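Local coordinates for protein quinoline 2-oxidoreductase large subunit (Pseudomonas putida, PDB 1T3Q) that probably hydroxylates quinoline at carbon 2, as the molybdenum-bearing large subunit of a molybdenum hydroxylase of the xanthine dehydrogenase family, at residues B[658-663]-B[681-686]; B[640-645]-B[746-751]. All coordinates share one frame; numbering follows the deposited sequence.

Contact 1 of 2, residues B[658-663]-B[681-686]; sequences TDFFAV and GGIAQA
One face of the Phe-660 ring is filled by the CG2 methyl of Ile-683. This methyl stands 3.6 Å from the ring centroid, only 8° off the ring normal, a CH-pi contact over the centre of the face. All six ring carbons share it; the shortest approach is CG2 of Ile-683 to CD2 of Phe-660, 3.7 Å. On the same side of the ring, CD1 of Ile-683 lies 3.9 Å from CD1 of Phe-660. The same CD1 of Ile-683 reaches CB of Ala-662 at 4.3 Å. One isoleucine thus uses both branches. CG2 is anti to the backbone N (CG1 at chi1 -73°) and sits on the ring, while the CG1 branch carries CD1 to Ala-662. The contact is purely apolar and buried. Phe-660 also touches Ala-749 and Val-753 of helix 744-761, so its ring serves two helices. At the start of the segment, Thr-658 and Asp-659 lie opposite the single residue Ile-645, a classic beta bulge. OG1 of Thr-658 bonds OD2 of Asp-659 at 2.7 Å, and Arg-445 holds both side chains. The arrangement is helix-on-sheet packing within the molybdopterin cofactor-binding domain, with strand 655-665 lying against helix 672-692.

Contact 2 of 2, residues B[640-645]-B[746-751]; sequences GGHAAI and MISAPA
Segment 640-645, in strand 636-649, and segment 746-751, in helix 744-761, approach most closely at His-642 and Ala-749, whose CA atoms are 5.7 Å apart, and the helix is kinked near Pro-750. The main side-chain link is a hydrogen bond between ND1 of His-642 and OG of Ser-748, 2.7 Å long. The angle of 152° makes it moderately bent, and either atom could be the donor. OG comes to the edge of the imidazole, near its plane. Ser-748 has OG anti to its backbone N (chi1 174°), which places the hydroxyl beside the histidine ring. Its CB follows closely, 3.1 Å from ND1 of His-642 and 3.5 Å from CE1 of the same ring. The next residue of the helix approaches from a different direction. The backbone N of Ala-749 lies over one face of the imidazole, displaced from the ring centre and 3.7 Å from ND1 of His-642. CB of Ala-749 is 4.3 Å from CD2 of His-642.

The buried hydroxyl of Ser-748 has a second hydrogen-bond partner, OG of Ser-461, and the ring of Phe-463 meets the histidine ring, with the planes about 20° apart. Ser-461 and Phe-463 belong to strand 454-467, which pairs with strand 636-649; on the other flank lies strand 655-665, from which Ala-662 touches His-642. Helices 672-692 and 375-393 pack against segment 746-751, at Pro-750 among other places.

In the fold
The two contacts are centred about 7 Å apart and share one mixed sheet. Strands 636-649 and 655-665 are consecutive in the chain and antiparallel neighbours, joined by probable backbone hydrogen bonds such as Phe-661 N to Ala-643 O, 2.8 Å. Helices 672-692 and 744-761 also touch, with CB of Ala-686 3.4 Å from CB of Ala-749. In chain order come 640-645, 658-663, 681-686 and 746-751, so both segments of contact 1 fall between those of contact 2. Together they form a buried layer of two helices on a sheet. Helix 672-692 carries both Ile-683, packed on the sheet, and Gln-685, which bonds Arg-371 and packs on Phe-255 and Tyr-370, three residues of the molybdenum pocket.

Contact 1 of 2, residues B[658-663]-B[681-686]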
# COMPACT_ATOMS: atom_id res chain seq x y z
N THR B 658 -32.62 -20.72 28.34
CA THR B 658 -33.77 -19.86 28.13
C THR B 658 -33.60 -18.42 28.57
O THR B 658 -34.25 -17.53 28.03
CB THR B 658 -35.01 -20.42 28.84
OG1 THR B 658 -34.78 -20.44 30.25
CG2 THR B 658 -35.29 -21.83 28.36
N ASP B 659 -32.74 -18.19 29.56
CA ASP B 659 -32.52 -16.85 30.07
C ASP B 659 -31.06 -16.62 30.46
O ASP B 659 -30.35 -17.55 30.83
CB ASP B 659 -33.37 -16.61 31.32
CG ASP B 659 -34.85 -16.81 31.07
OD1 ASP B 659 -35.53 -15.82 30.72
OD2 ASP B 659 -35.32 -17.95 31.22
N PHE B 660 -30.63 -15.38 30.37
CA PHE B 660 -29.27 -15.02 30.76
C PHE B 660 -29.30 -13.60 31.30
O PHE B 660 -29.85 -12.69 30.68
CB PHE B 660 -28.30 -15.14 29.58
CG PHE B 660 -27.06 -15.91 29.91
CD1 PHE B 660 -26.11 -15.39 30.79
CD2 PHE B 660 -26.85 -17.18 29.38
CE1 PHE B 660 -24.98 -16.13 31.15
CE2 PHE B 660 -25.73 -17.93 29.73
CZ PHE B 660 -24.79 -17.40 30.62
N PHE B 661 -28.73 -13.45 32.48
CA PHE B 661 -28.67 -12.17 33.16
C PHE B 661 -27.21 -11.83 33.42
O PHE B 661 -26.44 -12.69 33.82
CB PHE B 661 -29.42 -12.26 34.49
CG PHE B 661 -30.82 -12.80 34.37
CD1 PHE B 661 -31.88 -11.97 34.05
CD2 PHE B 661 -31.07 -14.16 34.58
CE1 PHE B 661 -33.18 -12.47 33.95
CE2 PHE B 661 -32.36 -14.67 34.47
CZ PHE B 661 -33.42 -13.82 34.16
N ALA B 662 -26.84 -10.58 33.18
CA ALA B 662 -25.47 -10.15 33.39
C ALA B 662 -25.37 -8.83 34.12
O ALA B 662 -26.11 -7.89 33.84
CB ALA B 662 -24.74 -10.05 32.05
N VAL B 663 -24.44 -8.76 35.07
CA VAL B 663 -24.17 -7.54 35.82
C VAL B 663 -22.68 -7.29 35.59
O VAL B 663 -21.85 -8.14 35.93
CB VAL B 663 -24.43 -7.70 37.32
CG1 VAL B 663 -23.93 -6.46 38.06
CG2 VAL B 663 -25.92 -7.89 37.58
N GLY B 681 -21.44 -11.24 23.14
CA GLY B 681 -20.56 -12.10 22.36
C GLY B 681 -19.89 -13.14 23.25
O GLY B 681 -19.80 -14.31 22.88
N GLY B 682 -19.42 -12.69 24.41
CA GLY B 682 -18.76 -13.60 25.34
C GLY B 682 -19.74 -14.64 25.88
O GLY B 682 -19.38 -15.80 26.05
N ILE B 683 -20.97 -14.22 26.14
CA ILE B 683 -21.98 -15.14 26.64
C ILE B 683 -22.29 -16.25 25.63
O ILE B 683 -22.48 -17.41 26.00
CB ILE B 683 -23.29 -14.40 27.02
CG1 ILE B 683 -23.08 -13.61 28.32
CG2 ILE B 683 -24.45 -15.41 27.19
CD1 ILE B 683 -24.22 -12.68 28.70
N ALA B 684 -22.33 -15.90 24.35
CA ALA B 684 -22.60 -16.90 23.32
C ALA B 684 -21.47 -17.93 23.29
O ALA B 684 -21.72 -19.14 23.23
CB ALA B 684 -22.75 -16.23 21.95
N GLN B 685 -20.23 -17.46 23.34
CA GLN B 685 -19.10 -18.39 23.32
C GLN B 685 -19.13 -19.28 24.56
O GLN B 685 -18.73 -20.44 24.50
CB GLN B 685 -17.77 -17.62 23.24
CG GLN B 685 -17.51 -17.04 21.85
CD GLN B 685 -16.26 -16.18 21.79
OE1 GLN B 685 -16.02 -15.37 22.67
NE2 GLN B 685 -15.47 -16.34 20.73
N ALA B 686 -19.61 -18.73 25.68
CA ALA B 686 -19.72 -19.47 26.94
C ALA B 686 -20.72 -20.61 26.80
O ALA B 686 -20.51 -21.71 27.30
CB ALA B 686 -20.14 -18.53 28.07

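Contact 2 of 2, residues B[640-645]-B[746-751]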
# COMPACT_ATOMS: atom_id res chain seq x y z
N GLY B 640 -18.21 -8.55 38.21
CA GLY B 640 -19.57 -8.68 37.74
C GLY B 640 -20.15 -10.01 38.13
O GLY B 640 -19.61 -10.72 38.98
N GLY B 641 -21.27 -10.36 37.50
CA GLY B 641 -21.91 -11.62 37.79
C GLY B 641 -22.80 -12.03 36.64
O GLY B 641 -23.19 -11.20 35.82
N HIS B 642 -23.10 -13.32 36.57
CA HIS B 642 -23.96 -13.85 35.53
C HIS B 642 -24.87 -14.90 36.14
O HIS B 642 -24.49 -15.58 37.10
CB HIS B 642 -23.15 -14.53 34.42
CG HIS B 642 -22.18 -13.62 33.73
ND1 HIS B 642 -20.90 -13.40 34.19
CD2 HIS B 642 -22.32 -12.84 32.63
CE1 HIS B 642 -20.29 -12.53 33.41
NE2 HIS B 642 -21.13 -12.17 32.45
N ALA B 643 -26.07 -15.01 35.60
CA ALA B 643 -27.04 -16.00 36.04
C ALA B 643 -27.67 -16.55 34.78
O ALA B 643 -28.04 -15.79 33.88
CB ALA B 643 -28.09 -15.37 36.94
N ALA B 644 -27.77 -17.87 34.70
CA ALA B 644 -28.35 -18.51 33.54
C ALA B 644 -29.45 -19.46 33.97
O ALA B 644 -29.38 -20.07 35.04
CB ALA B 644 -27.27 -19.28 32.78
N ILE B 645 -30.48 -19.56 33.14
CA ILE B 645 -31.57 -20.47 33.39
C ILE B 645 -31.58 -21.43 32.22
O ILE B 645 -31.60 -21.01 31.06
CB ILE B 645 -32.93 -19.74 33.47
CG1 ILE B 645 -32.97 -18.87 34.73
CG2 ILE B 645 -34.06 -20.76 33.49
CD1 ILE B 645 -34.27 -18.09 34.91
N MET B 746 -16.59 -14.76 29.21
CA MET B 746 -16.03 -16.09 29.00
C MET B 746 -15.31 -16.61 30.24
O MET B 746 -14.89 -17.76 30.30
CB MET B 746 -15.08 -16.11 27.79
CG MET B 746 -15.74 -16.64 26.52
SD MET B 746 -16.44 -18.31 26.71
CE MET B 746 -14.92 -19.29 26.69
N ILE B 747 -15.18 -15.75 31.24
CA ILE B 747 -14.56 -16.17 32.48
C ILE B 747 -15.68 -16.70 33.37
O ILE B 747 -15.59 -17.79 33.92
CB ILE B 747 -13.89 -14.98 33.24
CG1 ILE B 747 -12.64 -14.51 32.49
CG2 ILE B 747 -13.55 -15.39 34.67
CD1 ILE B 747 -12.03 -13.26 33.08
N SER B 748 -16.76 -15.92 33.44
CA SER B 748 -17.90 -16.22 34.30
C SER B 748 -19.15 -16.89 33.72
O SER B 748 -19.72 -17.77 34.35
CB SER B 748 -18.30 -14.92 35.01
OG SER B 748 -19.47 -15.06 35.78
N ALA B 749 -19.60 -16.47 32.54
CA ALA B 749 -20.80 -17.07 31.98
C ALA B 749 -20.75 -18.61 31.87
O ALA B 749 -21.75 -19.28 32.07
CB ALA B 749 -21.13 -16.45 30.61
N PRO B 750 -19.58 -19.19 31.54
CA PRO B 750 -19.59 -20.65 31.45
C PRO B 750 -19.96 -21.28 32.79
O PRO B 750 -20.65 -22.30 32.85
CB PRO B 750 -18.15 -20.98 31.04
CG PRO B 750 -17.73 -19.75 30.26
CD PRO B 750 -18.28 -18.64 31.12
N ALA B 751 -19.50 -20.66 33.88
CA ALA B 751 -19.79 -21.16 35.21
C ALA B 751 -21.29 -21.11 35.48
O ALA B 751 -21.85 -22.02 36.08
CB ALA B 751 -19.02 -20.34 36.25